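Sensory box/GGDEF family protein (Vibrio cholerae serotype O1, PDB 6EIB) catalyses the condensation of two GTP molecules into cyclic di-GMP through its GGDEF (here GGEEF) domain, and takes part in biofilm formation. Local coordinates at residues 44-48 / 111-117. Residues are numbered along the deposited sequence; the frame is centred on the assembly and turned at random.
Sequences INDQF and FEQNEHI. With EDO (1,2-ethanediol), chain K.
With CG anti to its carbonyl carbon (chi1 -61°), F48 holds its ring out from the last turn of helix 41-48 toward F111, which likewise sets CG anti to its carbonyl carbon. The two rings meet obliquely, with centroids 4.8 Å apart and planes inclined by 40°. Over one face of the F48 ring, offset toward the rim, lies F111 CD2; over the opposite face lies CG of Q47, so the phenyl group sits between its helical neighbour and the loop. Q113 comes to the edge of the same ring near its plane, its OE1 3.6 Å from F48 CE1, and the amide stands at 77° to the ring. E115 CD lies 4.1 Å from F48 CZ, obliquely to the ring.

Deeper in, I44 and I117 reach toward each other tip to tip, with their CD1 methyls 3.9 Å apart, while I44 CG2 faces the edge of the F111 ring. Helix 50-67 continues this packing: K52, E55 and V56 touch F111, and V56 also meets I117. The type I turn from F111 to N114, closed by a 2.8 Å bond from N114 N to F111 O, places Q113 near the helix. There a water accepts from Q47 NE2 (2.9 Å) and donates to Q113 OE1. At H116 a 1,2-ethanediol, probably an additive from crystal growth, donates from O2 to H116 O (2.8 Å).

The contact thus joins the C-terminal turn of helix 41-48 to the loop before strand 119-125, both within the GGDEF domain; the I117 side chain comes within about 4 Å of that of I38, which probably helps bind magnesium. With one water bridging the exposed glutamines and van der Waals contact on the buried side, side-chain fit, more than direct hydrogen bonding, would define how helix and loop meet.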
ATOM      1  N   ILE A  44     -16.931   8.223   2.032  1.00 37.24           N
ATOM      2  CA  ILE A  44     -16.969   7.791   3.436  1.00 36.86           C
ATOM      3  C   ILE A  44     -16.897   8.986   4.401  1.00 37.52           C
ATOM      4  O   ILE A  44     -17.650   9.043   5.382  1.00 39.32           O
ATOM      5  CB  ILE A  44     -15.842   6.804   3.752  1.00 35.51           C
ATOM      6  CG1 ILE A  44     -16.104   5.468   3.045  1.00 34.88           C
ATOM      7  CG2 ILE A  44     -15.743   6.577   5.260  1.00 35.78           C
ATOM      8  CD1 ILE A  44     -17.406   4.741   3.505  1.00 41.38           C
ATOM      9  N   ASN A  45     -16.015   9.945   4.131  1.00 36.62           N
ATOM     10  CA  ASN A  45     -15.920  11.117   4.998  1.00 37.71           C
ATOM     11  C   ASN A  45     -17.147  12.018   4.881  1.00 38.81           C
ATOM     12  O   ASN A  45     -17.642  12.519   5.893  1.00 40.39           O
ATOM     13  CB  ASN A  45     -14.634  11.909   4.699  1.00 38.32           C
ATOM     14  CG  ASN A  45     -13.389  11.218   5.257  1.00 37.56           C
ATOM     15  OD1 ASN A  45     -12.988  11.448   6.403  1.00 37.93           O
ATOM     16  ND2 ASN A  45     -12.796  10.340   4.457  1.00 36.29           N
ATOM     17  N   ASP A  46     -17.677  12.172   3.670  1.00 38.99           N
ATOM     18  CA  ASP A  46     -18.885  12.984   3.452  1.00 41.55           C
ATOM     19  C   ASP A  46     -20.068  12.439   4.222  1.00 42.85           C
ATOM     20  O   ASP A  46     -20.830  13.200   4.800  1.00 44.60           O
ATOM     21  CB  ASP A  46     -19.240  13.030   1.966  1.00 41.85           C
ATOM     22  CG  ASP A  46     -18.266  13.853   1.161  1.00 43.60           C
ATOM     23  OD1 ASP A  46     -17.462  14.604   1.767  1.00 44.29           O
ATOM     24  OD2 ASP A  46     -18.248  13.657  -0.076  1.00 43.84           O
ATOM     25  N   GLN A  47     -20.186  11.116   4.275  1.00 43.20           N
ATOM     26  CA  GLN A  47     -21.360  10.483   4.879  1.00 45.09           C
ATOM     27  C   GLN A  47     -21.196  10.180   6.370  1.00 46.35           C
ATOM     28  O   GLN A  47     -22.166  10.259   7.127  1.00 49.49           O
ATOM     29  CB  GLN A  47     -21.685   9.164   4.162  1.00 44.29           C
ATOM     30  CG  GLN A  47     -22.904   8.433   4.754  1.00 45.99           C
ATOM     31  CD  GLN A  47     -23.134   7.044   4.162  1.00 44.98           C
ATOM     32  OE1 GLN A  47     -22.356   6.571   3.324  1.00 43.97           O
ATOM     33  NE2 GLN A  47     -24.215   6.391   4.588  1.00 45.75           N
ATOM     34  N   PHE A  48     -19.972   9.938   6.816  1.00 44.10           N
ATOM     35  CA  PHE A  48     -19.767   9.542   8.200  1.00 44.10           C
ATOM     36  C   PHE A  48     -18.915  10.518   8.985  1.00 45.02           C
ATOM     37  O   PHE A  48     -18.875  10.454  10.212  1.00 47.04           O
ATOM     38  CB  PHE A  48     -19.097   8.160   8.263  1.00 42.81           C
ATOM     39  CG  PHE A  48     -19.900   7.073   7.633  1.00 42.00           C
ATOM     40  CD1 PHE A  48     -20.885   6.412   8.358  1.00 42.63           C
ATOM     41  CD2 PHE A  48     -19.679   6.714   6.307  1.00 40.65           C
ATOM     42  CE1 PHE A  48     -21.636   5.407   7.775  1.00 41.86           C
ATOM     43  CE2 PHE A  48     -20.430   5.715   5.708  1.00 40.43           C
ATOM     44  CZ  PHE A  48     -21.414   5.063   6.445  1.00 41.01           C
ATOM     45  N   PHE A 111     -18.577   0.416  11.292  1.00 30.16           N
ATOM     46  CA  PHE A 111     -19.603   1.295  11.839  1.00 34.03           C
ATOM     47  C   PHE A 111     -20.922   0.560  12.119  1.00 32.70           C
ATOM     48  O   PHE A 111     -21.111  -0.576  11.687  1.00 36.93           O
ATOM     49  CB  PHE A 111     -19.887   2.473  10.897  1.00 33.87           C
ATOM     50  CG  PHE A 111     -18.651   3.084  10.276  1.00 34.64           C
ATOM     51  CD1 PHE A 111     -17.498   3.294  11.023  1.00 35.79           C
ATOM     52  CD2 PHE A 111     -18.651   3.441   8.926  1.00 34.49           C
ATOM     53  CE1 PHE A 111     -16.351   3.868  10.434  1.00 34.99           C
ATOM     54  CE2 PHE A 111     -17.516   4.005   8.338  1.00 33.95           C
ATOM     55  CZ  PHE A 111     -16.371   4.206   9.100  1.00 33.37           C
ATOM     56  N   GLU A 112     -21.776   1.197  12.905  1.00 34.27           N
ATOM     57  CA  GLU A 112     -23.088   0.645  13.235  1.00 35.69           C
ATOM     58  C   GLU A 112     -23.818   0.010  12.051  1.00 38.17           C
ATOM     59  O   GLU A 112     -24.582  -0.947  12.237  1.00 35.86           O
ATOM     60  CB  GLU A 112     -23.969   1.723  13.880  1.00 37.25           C
ATOM     61  CG  GLU A 112     -25.268   1.178  14.505  1.00 39.15           C
ATOM     62  CD  GLU A 112     -26.390   1.006  13.487  1.00 38.82           C
ATOM     63  OE1 GLU A 112     -27.326   0.227  13.762  1.00 40.05           O
ATOM     64  OE2 GLU A 112     -26.332   1.649  12.404  1.00 37.50           O
ATOM     65  N   GLN A 113     -23.634   0.531  10.841  1.00 33.37           N
ATOM     66  CA  GLN A 113     -24.387  -0.074   9.750  1.00 43.78           C
ATOM     67  C   GLN A 113     -23.621  -1.096   8.930  1.00 31.69           C
ATOM     68  O   GLN A 113     -24.078  -1.466   7.847  1.00 32.50           O
ATOM     69  CB  GLN A 113     -24.984   1.002   8.837  1.00 44.46           C
ATOM     70  CG  GLN A 113     -24.007   1.857   8.068  1.00 44.38           C
ATOM     71  CD  GLN A 113     -24.760   2.986   7.387  1.00 46.89           C
ATOM     72  OE1 GLN A 113     -24.961   4.043   7.988  1.00 48.41           O
ATOM     73  NE2 GLN A 113     -25.214   2.758   6.150  1.00 46.47           N
ATOM     74  N   ASN A 114     -22.490  -1.586   9.453  1.00 31.34           N
ATOM     75  CA  ASN A 114     -21.738  -2.634   8.770  1.00 32.95           C
ATOM     76  C   ASN A 114     -21.447  -2.249   7.327  1.00 32.56           C
ATOM     77  O   ASN A 114     -21.653  -3.025   6.403  1.00 31.33           O
ATOM     78  CB  ASN A 114     -22.485  -3.954   8.803  1.00 31.54           C
ATOM     79  CG  ASN A 114     -22.683  -4.456  10.207  1.00 38.22           C
ATOM     80  OD1 ASN A 114     -21.768  -4.392  11.031  1.00 33.38           O
ATOM     81  ND2 ASN A 114     -23.894  -4.938  10.501  1.00 39.70           N
ATOM     82  N   GLU A 115     -20.932  -1.052   7.150  1.00 33.81           N
ATOM     83  CA  GLU A 115     -20.557  -0.555   5.836  1.00 33.45           C
ATOM     84  C   GLU A 115     -19.328  -1.295   5.334  1.00 32.87           C
ATOM     85  O   GLU A 115     -18.389  -1.540   6.107  1.00 33.12           O
ATOM     86  CB  GLU A 115     -20.277   0.939   5.923  1.00 35.44           C
ATOM     87  CG  GLU A 115     -19.894   1.600   4.613  1.00 37.35           C
ATOM     88  CD  GLU A 115     -21.109   1.976   3.777  1.00 40.97           C
ATOM     89  OE1 GLU A 115     -22.249   1.691   4.212  1.00 42.27           O
ATOM     90  OE2 GLU A 115     -20.908   2.592   2.700  1.00 43.28           O
ATOM     91  N   HIS A 116     -19.319  -1.678   4.054  1.00 30.55           N
ATOM     92  CA  HIS A 116     -18.117  -2.309   3.520  1.00 29.19           C
ATOM     93  C   HIS A 116     -17.332  -1.318   2.666  1.00 26.91           C
ATOM     94  O   HIS A 116     -17.904  -0.523   1.907  1.00 26.45           O
ATOM     95  CB  HIS A 116     -18.449  -3.583   2.734  1.00 28.71           C
ATOM     96  CG  HIS A 116     -18.830  -4.733   3.619  1.00 28.69           C
ATOM     97  ND1 HIS A 116     -17.901  -5.612   4.141  1.00 28.33           N
ATOM     98  CD2 HIS A 116     -20.030  -5.123   4.097  1.00 31.87           C
ATOM     99  CE1 HIS A 116     -18.519  -6.502   4.895  1.00 31.56           C
ATOM    100  NE2 HIS A 116     -19.813  -6.234   4.891  1.00 31.93           N
ATOM    101  N   ILE A 117     -16.028  -1.291   2.897  1.00 24.70           N
ATOM    102  CA  ILE A 117     -15.128  -0.372   2.211  1.00 24.32           C
ATOM    103  C   ILE A 117     -14.062  -1.194   1.487  1.00 23.96           C
ATOM    104  O   ILE A 117     -13.644  -2.245   1.986  1.00 23.39           O
ATOM    105  CB  ILE A 117     -14.485   0.622   3.211  1.00 23.79           C
ATOM    106  CG1 ILE A 117     -15.563   1.241   4.091  1.00 26.58           C
ATOM    107  CG2 ILE A 117     -13.696   1.747   2.503  1.00 21.95           C
ATOM    108  CD1 ILE A 117     -15.006   2.180   5.167  1.00 28.29           C
TER
HETATM  109  C1  EDO K 207     -19.767   2.307  -0.852  1.00 49.26           C
HETATM  110  O1  EDO K 207     -19.418   1.244  -1.756  1.00 49.30           O
HETATM  111  C2  EDO K 207     -18.499   2.852  -0.201  1.00 49.34           C
HETATM  112  O2  EDO K 207     -17.722   1.797   0.404  1.00 48.37           O
HETATM  113  O   HOH W   1     -25.245   7.094   7.205  1.00 48.94           O